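Local coordinates for cell division control protein 45 cdc45 putative (PDB 6CC2) that probably acts in eukaryotic DNA replication as Cdc45, the RecJ-related partner of the MCM and GINS proteins in the replicative helicase, at residues Ile25-Ser30 with Thr79-Asp84; Tyr104-His109 with Glu180-Val185. All coordinates share one frame; numbering follows the deposited sequence.

Contact 1 (Ile25-Ser30 with Thr79-Asp84)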
ATOM      1  N   ILE A  25      -1.180  23.833 -11.138  1.00 27.65           N
ATOM      2  CA  ILE A  25      -1.473  23.083  -9.917  1.00 27.53           C
ATOM      3  C   ILE A  25      -0.394  22.016  -9.750  1.00 26.57           C
ATOM      4  O   ILE A  25      -0.088  21.277 -10.689  1.00 32.88           O
ATOM      5  CB  ILE A  25      -2.869  22.433  -9.968  1.00 26.14           C
ATOM      6  CG1 ILE A  25      -3.950  23.491 -10.212  1.00 30.02           C
ATOM      7  CG2 ILE A  25      -3.148  21.670  -8.692  1.00 25.49           C
ATOM      8  CD1 ILE A  25      -5.262  22.890 -10.692  1.00 33.92           C
ATOM      9  N   GLN A  26       0.165  21.920  -8.548  1.00 24.67           N
ATOM     10  CA  GLN A  26       1.200  20.957  -8.224  1.00 26.46           C
ATOM     11  C   GLN A  26       0.617  19.967  -7.229  1.00 23.25           C
ATOM     12  O   GLN A  26       0.106  20.369  -6.176  1.00 26.17           O
ATOM     13  CB  GLN A  26       2.406  21.676  -7.625  1.00 33.20           C
ATOM     14  CG  GLN A  26       3.724  21.078  -7.947  1.00 37.32           C
ATOM     15  CD  GLN A  26       4.847  21.886  -7.343  1.00 32.58           C
ATOM     16  OE1 GLN A  26       4.639  22.580  -6.347  1.00 31.72           O
ATOM     17  NE2 GLN A  26       6.034  21.785  -7.913  1.00 32.33           N
ATOM     18  N   LEU A  27       0.685  18.671  -7.550  1.00 20.70           N
ATOM     19  CA  LEU A  27       0.149  17.642  -6.678  1.00 22.29           C
ATOM     20  C   LEU A  27       1.282  16.764  -6.176  1.00 23.02           C
ATOM     21  O   LEU A  27       1.960  16.113  -6.972  1.00 22.45           O
ATOM     22  CB  LEU A  27      -0.901  16.795  -7.417  1.00 23.93           C
ATOM     23  CG  LEU A  27      -2.112  17.601  -7.899  1.00 28.05           C
ATOM     24  CD1 LEU A  27      -1.958  17.954  -9.370  1.00 29.50           C
ATOM     25  CD2 LEU A  27      -3.398  16.856  -7.636  1.00 29.38           C
ATOM     26  N   TYR A  28       1.504  16.789  -4.867  1.00 20.78           N
ATOM     27  CA  TYR A  28       2.536  15.998  -4.206  1.00 18.83           C
ATOM     28  C   TYR A  28       1.921  14.663  -3.781  1.00 19.41           C
ATOM     29  O   TYR A  28       0.944  14.630  -3.038  1.00 20.67           O
ATOM     30  CB  TYR A  28       3.076  16.760  -2.992  1.00 18.55           C
ATOM     31  CG  TYR A  28       3.806  18.046  -3.299  1.00 19.84           C
ATOM     32  CD1 TYR A  28       3.157  19.120  -3.899  1.00 23.01           C
ATOM     33  CD2 TYR A  28       5.139  18.198  -2.977  1.00 21.27           C
ATOM     34  CE1 TYR A  28       3.833  20.295  -4.189  1.00 25.18           C
ATOM     35  CE2 TYR A  28       5.826  19.370  -3.239  1.00 22.84           C
ATOM     36  CZ  TYR A  28       5.166  20.415  -3.854  1.00 27.21           C
ATOM     37  OH  TYR A  28       5.854  21.574  -4.118  1.00 28.56           O
ATOM     38  N   VAL A  29       2.502  13.568  -4.263  1.00 16.16           N
ATOM     39  CA  VAL A  29       1.887  12.256  -4.175  1.00 16.59           C
ATOM     40  C   VAL A  29       2.802  11.355  -3.362  1.00 16.63           C
ATOM     41  O   VAL A  29       3.938  11.104  -3.766  1.00 17.71           O
ATOM     42  CB  VAL A  29       1.636  11.661  -5.560  1.00 19.35           C
ATOM     43  CG1 VAL A  29       0.877  10.350  -5.439  1.00 20.40           C
ATOM     44  CG2 VAL A  29       0.884  12.645  -6.438  1.00 20.61           C
ATOM     45  N   SER A  30       2.317  10.903  -2.240  1.00 18.00           N
ATOM     46  CA  SER A  30       3.049   9.918  -1.441  1.00 20.13           C
ATOM     47  C   SER A  30       2.881   8.513  -2.031  1.00 18.95           C
ATOM     48  O   SER A  30       1.986   8.272  -2.839  1.00 17.19           O
ATOM     49  CB  SER A  30       2.570  10.000  -0.009  1.00 22.45           C
ATOM     50  OG  SER A  30       1.228   9.599   0.095  1.00 26.87           O
ATOM     51  N   THR A  79      -1.420  26.616  -6.768  1.00 28.75           N
ATOM     52  CA  THR A  79      -2.111  25.748  -5.846  1.00 25.96           C
ATOM     53  C   THR A  79      -1.273  24.485  -5.687  1.00 23.66           C
ATOM     54  O   THR A  79      -0.696  24.000  -6.667  1.00 26.17           O
ATOM     55  CB  THR A  79      -3.500  25.359  -6.361  1.00 31.10           C
ATOM     56  OG1 THR A  79      -4.293  26.517  -6.570  1.00 34.61           O
ATOM     57  CG2 THR A  79      -4.216  24.471  -5.374  1.00 27.40           C
ATOM     58  N   VAL A  80      -1.219  23.955  -4.469  1.00 23.49           N
ATOM     59  CA  VAL A  80      -0.603  22.652  -4.224  1.00 26.45           C
ATOM     60  C   VAL A  80      -1.617  21.761  -3.524  1.00 26.01           C
ATOM     61  O   VAL A  80      -2.391  22.218  -2.673  1.00 23.47           O
ATOM     62  CB  VAL A  80       0.693  22.757  -3.389  1.00 26.52           C
ATOM     63  CG1 VAL A  80       1.690  23.612  -4.117  1.00 23.01           C
ATOM     64  CG2 VAL A  80       0.401  23.294  -1.993  1.00 30.44           C
ATOM     65  N   PHE A  81      -1.614  20.487  -3.907  1.00 23.84           N
ATOM     66  CA  PHE A  81      -2.330  19.428  -3.214  1.00 22.47           C
ATOM     67  C   PHE A  81      -1.299  18.473  -2.630  1.00 22.02           C
ATOM     68  O   PHE A  81      -0.373  18.069  -3.335  1.00 24.10           O
ATOM     69  CB  PHE A  81      -3.234  18.648  -4.172  1.00 21.74           C
ATOM     70  CG  PHE A  81      -4.459  19.373  -4.563  1.00 21.30           C
ATOM     71  CD1 PHE A  81      -4.432  20.313  -5.587  1.00 24.65           C
ATOM     72  CD2 PHE A  81      -5.670  19.117  -3.922  1.00 21.46           C
ATOM     73  CE1 PHE A  81      -5.588  20.969  -5.969  1.00 25.44           C
ATOM     74  CE2 PHE A  81      -6.821  19.788  -4.306  1.00 21.85           C
ATOM     75  CZ  PHE A  81      -6.772  20.716  -5.316  1.00 25.39           C
ATOM     76  N   PHE A  82      -1.456  18.132  -1.358  1.00 18.36           N
ATOM     77  CA  PHE A  82      -0.680  17.090  -0.703  1.00 20.81           C
ATOM     78  C   PHE A  82      -1.591  15.879  -0.564  1.00 21.06           C
ATOM     79  O   PHE A  82      -2.668  15.970   0.053  1.00 19.49           O
ATOM     80  CB  PHE A  82      -0.178  17.562   0.658  1.00 21.19           C
ATOM     81  CG  PHE A  82       0.724  18.776   0.596  1.00 25.23           C
ATOM     82  CD1 PHE A  82       1.639  18.935  -0.435  1.00 30.81           C
ATOM     83  CD2 PHE A  82       0.644  19.753   1.560  1.00 28.73           C
ATOM     84  CE1 PHE A  82       2.471  20.044  -0.492  1.00 31.63           C
ATOM     85  CE2 PHE A  82       1.479  20.868   1.514  1.00 26.52           C
ATOM     86  CZ  PHE A  82       2.398  21.012   0.480  1.00 25.45           C
ATOM     87  N   ILE A  83      -1.187  14.760  -1.171  1.00 18.78           N
ATOM     88  CA  ILE A  83      -2.031  13.566  -1.258  1.00 17.79           C
ATOM     89  C   ILE A  83      -1.455  12.452  -0.384  1.00 19.86           C
ATOM     90  O   ILE A  83      -0.340  11.971  -0.622  1.00 20.14           O
ATOM     91  CB  ILE A  83      -2.181  13.111  -2.719  1.00 18.25           C
ATOM     92  CG1 ILE A  83      -2.841  14.221  -3.543  1.00 21.64           C
ATOM     93  CG2 ILE A  83      -2.977  11.814  -2.805  1.00 19.03           C
ATOM     94  CD1 ILE A  83      -2.925  13.926  -5.034  1.00 27.72           C
ATOM     95  N   ASP A  84      -2.260  12.035   0.602  1.00 19.73           N
ATOM     96  CA  ASP A  84      -1.965  10.938   1.550  1.00 20.42           C
ATOM     97  C   ASP A  84      -0.735  11.238   2.395  1.00 22.37           C
ATOM     98  O   ASP A  84      -0.078  10.345   2.904  1.00 22.17           O
ATOM     99  CB  ASP A  84      -1.850   9.577   0.855  1.00 20.85           C
ATOM    100  CG  ASP A  84      -2.628   8.465   1.602  1.00 28.93           C
ATOM    101  OD1 ASP A  84      -3.326   8.772   2.597  1.00 26.97           O
ATOM    102  OD2 ASP A  84      -2.554   7.280   1.191  1.00 30.16           O
TER
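Phe82 turns the edge of its ring onto one face of Tyr28 in a T-shaped pair, with planes at 82° and centroids 5.1 Å apart. The touching atom, Phe82 CE1, stands over the rim of the tyrosine ring, 3.6 Å from Tyr28 CD1. Val80 CG1 approaches the same ring obliquely. Tyr28 OH donates to Gln26 OE1 (2.7 Å) from above the amide carbonyl plane, while Gln26 NE2 turns to Thr71, which fixes the amide at both ends.

On the face that carries Ile25, Leu27 and Phe81 the contacts are mainly apolar. Ile25 carries CG2 anti to its backbone N (CG1 at chi1 -57°), which brings that methyl to the edge of the Phe81 ring, Ile25 CG2 3.6 Å from Phe81 CD1. Leu27 runs alongside Phe81, and its CD2 reaches both Phe81 CB and Ile83 CD1, each at 3.9 Å.

Parallel backbone bonding continues to the strand ends, where Ile83 O receives Ser30 N and also Ser30 OG (2.9 Å), the latter in the carbonyl plane on a lone pair. The pair lies inside a parallel sheet, flanked by strands 53-57 and 102-106; helix 61-71 packs on Tyr28, and helix 33-48 on Leu27, Val29 and Ile83 across the sheet.

Contact 2 (Tyr104-His109 with Glu180-Val185)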
ATOM      1  N   TYR A 104      -3.942  22.666  -0.289  1.00 22.56           N
ATOM      2  CA  TYR A 104      -4.991  21.702   0.002  1.00 21.56           C
ATOM      3  C   TYR A 104      -4.363  20.373   0.361  1.00 19.55           C
ATOM      4  O   TYR A 104      -3.326  19.977  -0.191  1.00 21.78           O
ATOM      5  CB  TYR A 104      -5.954  21.540  -1.184  1.00 23.27           C
ATOM      6  CG  TYR A 104      -6.704  22.813  -1.487  1.00 22.66           C
ATOM      7  CD1 TYR A 104      -7.685  23.272  -0.617  1.00 24.38           C
ATOM      8  CD2 TYR A 104      -6.431  23.559  -2.619  1.00 25.76           C
ATOM      9  CE1 TYR A 104      -8.375  24.458  -0.868  1.00 28.39           C
ATOM     10  CE2 TYR A 104      -7.115  24.735  -2.879  1.00 27.16           C
ATOM     11  CZ  TYR A 104      -8.080  25.178  -2.005  1.00 30.55           C
ATOM     12  OH  TYR A 104      -8.759  26.352  -2.248  1.00 32.44           O
ATOM     13  N   ILE A 105      -5.007  19.668   1.281  1.00 19.96           N
ATOM     14  CA  ILE A 105      -4.524  18.382   1.757  1.00 20.48           C
ATOM     15  C   ILE A 105      -5.653  17.363   1.666  1.00 19.05           C
ATOM     16  O   ILE A 105      -6.747  17.584   2.194  1.00 19.55           O
ATOM     17  CB  ILE A 105      -3.991  18.483   3.200  1.00 20.88           C
ATOM     18  CG1 ILE A 105      -2.801  19.442   3.246  1.00 23.45           C
ATOM     19  CG2 ILE A 105      -3.608  17.094   3.714  1.00 18.64           C
ATOM     20  CD1 ILE A 105      -2.287  19.700   4.658  1.00 25.27           C
ATOM     21  N   ILE A 106      -5.380  16.242   0.994  1.00 18.28           N
ATOM     22  CA  ILE A 106      -6.288  15.103   0.942  1.00 19.85           C
ATOM     23  C   ILE A 106      -5.494  13.925   1.514  1.00 17.75           C
ATOM     24  O   ILE A 106      -4.659  13.341   0.826  1.00 20.44           O
ATOM     25  CB  ILE A 106      -6.778  14.799  -0.466  1.00 20.32           C
ATOM     26  CG1 ILE A 106      -7.448  16.007  -1.095  1.00 22.46           C
ATOM     27  CG2 ILE A 106      -7.790  13.626  -0.441  1.00 22.09           C
ATOM     28  CD1 ILE A 106      -7.848  15.802  -2.561  1.00 24.64           C
ATOM     29  N   ASP A 107      -5.751  13.585   2.769  1.00 19.32           N
ATOM     30  CA  ASP A 107      -4.903  12.627   3.498  1.00 18.37           C
ATOM     31  C   ASP A 107      -5.811  11.725   4.320  1.00 22.54           C
ATOM     32  O   ASP A 107      -6.750  12.196   4.969  1.00 24.43           O
ATOM     33  CB  ASP A 107      -3.916  13.390   4.395  1.00 19.14           C
ATOM     34  CG  ASP A 107      -2.890  12.505   5.044  1.00 23.03           C
ATOM     35  OD1 ASP A 107      -2.986  11.261   4.903  1.00 23.81           O
ATOM     36  OD2 ASP A 107      -1.970  13.041   5.715  1.00 25.40           O
ATOM     37  N   SER A 108      -5.532  10.427   4.294  1.00 20.23           N
ATOM     38  CA  SER A 108      -6.342   9.472   5.039  1.00 19.19           C
ATOM     39  C   SER A 108      -5.914   9.305   6.497  1.00 20.97           C
ATOM     40  O   SER A 108      -6.661   8.696   7.271  1.00 19.74           O
ATOM     41  CB  SER A 108      -6.304   8.095   4.353  1.00 22.83           C
ATOM     42  OG  SER A 108      -4.994   7.535   4.409  1.00 22.91           O
ATOM     43  N   HIS A 109      -4.746   9.825   6.881  1.00 22.94           N
ATOM     44  CA  HIS A 109      -4.316   9.746   8.276  1.00 23.27           C
ATOM     45  C   HIS A 109      -5.234  10.553   9.183  1.00 23.29           C
ATOM     46  O   HIS A 109      -5.710  11.624   8.808  1.00 22.11           O
ATOM     47  CB  HIS A 109      -2.891  10.287   8.425  1.00 22.47           C
ATOM     48  CG  HIS A 109      -1.848   9.449   7.754  1.00 28.03           C
ATOM     49  ND1 HIS A 109      -1.514   9.596   6.424  1.00 29.90           N
ATOM     50  CD2 HIS A 109      -1.059   8.457   8.238  1.00 30.99           C
ATOM     51  CE1 HIS A 109      -0.566   8.726   6.114  1.00 30.67           C
ATOM     52  NE2 HIS A 109      -0.270   8.026   7.199  1.00 30.69           N
ATOM     53  N   GLU A 180     -11.054   7.608   5.572  1.00 20.33           N
ATOM     54  CA  GLU A 180     -11.499   7.441   4.193  1.00 20.42           C
ATOM     55  C   GLU A 180     -10.367   7.485   3.172  1.00 19.26           C
ATOM     56  O   GLU A 180      -9.457   8.319   3.234  1.00 20.51           O
ATOM     57  CB  GLU A 180     -12.523   8.535   3.869  1.00 27.97           C
ATOM     58  CG  GLU A 180     -13.303   8.317   2.606  1.00 39.01           C
ATOM     59  CD  GLU A 180     -14.507   9.228   2.537  1.00 46.13           C
ATOM     60  OE1 GLU A 180     -14.338  10.438   2.800  1.00 39.63           O
ATOM     61  OE2 GLU A 180     -15.617   8.730   2.247  1.00 53.55           O
ATOM     62  N   SER A 181     -10.463   6.595   2.185  1.00 18.21           N
ATOM     63  CA  SER A 181      -9.512   6.550   1.069  1.00 18.11           C
ATOM     64  C   SER A 181      -9.389   7.914   0.411  1.00 18.62           C
ATOM     65  O   SER A 181     -10.378   8.624   0.267  1.00 19.60           O
ATOM     66  CB  SER A 181     -10.014   5.508   0.054  1.00 18.51           C
ATOM     67  OG  SER A 181      -9.783   5.872  -1.273  1.00 19.84           O
ATOM     68  N   VAL A 182      -8.166   8.275   0.017  1.00 16.52           N
ATOM     69  CA  VAL A 182      -7.971   9.572  -0.635  1.00 16.08           C
ATOM     70  C   VAL A 182      -8.578   9.570  -2.038  1.00 18.95           C
ATOM     71  O   VAL A 182      -9.064  10.612  -2.536  1.00 19.42           O
ATOM     72  CB  VAL A 182      -6.492   9.990  -0.654  1.00 18.86           C
ATOM     73  CG1 VAL A 182      -6.002  10.251   0.776  1.00 20.63           C
ATOM     74  CG2 VAL A 182      -5.596   8.917  -1.335  1.00 19.92           C
ATOM     75  N   GLY A 183      -8.562   8.437  -2.713  1.00 19.97           N
ATOM     76  CA  GLY A 183      -9.291   8.323  -3.969  1.00 19.58           C
ATOM     77  C   GLY A 183     -10.781   8.508  -3.809  1.00 20.13           C
ATOM     78  O   GLY A 183     -11.442   9.082  -4.684  1.00 20.73           O
ATOM     79  N   ARG A 184     -11.334   8.048  -2.688  1.00 18.24           N
ATOM     80  CA  ARG A 184     -12.751   8.229  -2.425  1.00 20.77           C
ATOM     81  C   ARG A 184     -13.100   9.709  -2.269  1.00 21.76           C
ATOM     82  O   ARG A 184     -14.165  10.156  -2.713  1.00 22.46           O
ATOM     83  CB  ARG A 184     -13.137   7.443  -1.168  1.00 19.97           C
ATOM     84  CG  ARG A 184     -14.489   7.728  -0.645  1.00 22.31           C
ATOM     85  CD  ARG A 184     -15.594   7.213  -1.569  1.00 32.07           C
ATOM     86  NE  ARG A 184     -16.888   7.252  -0.890  1.00 35.84           N
ATOM     87  CZ  ARG A 184     -17.401   6.239  -0.194  1.00 35.29           C
ATOM     88  NH1 ARG A 184     -16.748   5.088  -0.100  1.00 34.09           N
ATOM     89  NH2 ARG A 184     -18.575   6.373   0.395  1.00 33.45           N
ATOM     90  N   VAL A 185     -12.208  10.486  -1.645  1.00 20.31           N
ATOM     91  CA  VAL A 185     -12.444  11.919  -1.508  1.00 21.88           C
ATOM     92  C   VAL A 185     -12.451  12.588  -2.878  1.00 22.26           C
ATOM     93  O   VAL A 185     -13.281  13.464  -3.149  1.00 21.90           O
ATOM     94  CB  VAL A 185     -11.397  12.554  -0.579  1.00 25.00           C
ATOM     95  CG1 VAL A 185     -11.555  14.089  -0.575  1.00 27.43           C
ATOM     96  CG2 VAL A 185     -11.526  12.020   0.827  1.00 25.33           C
TER
HETATM   97  O   HOH W   1      -9.593  10.879   4.270  1.00 33.32           O
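Glu180 meets Ser108 through its backbone, with Glu180 O 3.4 Å from Ser108 CB. The same carbonyl accepts from a water (2.8 Å) that also donates to Asp107 O, so the approach of the two loops is bridged by solvent. The glutamate side chain leads away from the contact, where OE1 bonds to Ser127.

Ser181 is the N-cap of the following helix: its OG accepts from Arg184 N at 3.0 Å. Asp34 adds to the cap, its carboxylate bonding to Ser181 OG and to the backbone N of Val182 and Gly183, an arrangement that should suit the positive end of the helix dipole.

Val182 is the main apolar wedge. With CG1 anti to its carbonyl carbon (chi1 -66°), that methyl lies against the turn at the end of the strand, 3.4 Å from Ile106 O and 3.6 Å from Ser108 N. Val182 CB adds an apolar contact with Ile106 CG2 at 3.9 Å. Arg184 makes a cation-pi contact with Tyr228. One turn after Val182, Val185 and Ile106 lie alongside with their side chains pointing opposite ways, Val185 CB 3.8 Å from Ile106 CG2.

The turn against which Val182 rests is held from within. Asp107 OD1 takes His109 ND1 on its syn lone pair, nearly in the imidazole plane (2.7 Å), and His109 N from above the carboxylate plane, closing an Asx turn. The Asp-Ser-His sequence probably matches the DHH motif of RecJ-family phosphoesterases. Strand 102-106 thus ends in this turn beside the start of helix 182-192, with Ile125 of strand 122-125 touching both Ile106 and Val185, and Cys38 of helix 33-48 touching Ile106 and Val182.

How the contacts relate
Contacts 1 and 2 lie about 11 Å apart between centres and are joined through one parallel sheet, in which strands 77-83 and 102-106 are neighbours. Asp84, just after strand 77-83, links them: its N probably bonds to Ile106 O (2.7 Å), and its OD1 probably to Ser108 OG (2.8 Å). Asp84 OD1 also packs 3.6 Å from Val182 CG1, so it also reaches the helix of contact 2. The carboxylates of Asp84 and Asp107 come close at these carboxyl-terminal strand ends. In the related RecJ enzymes comparable acidic residues bind metal; whether this remains true here is not established.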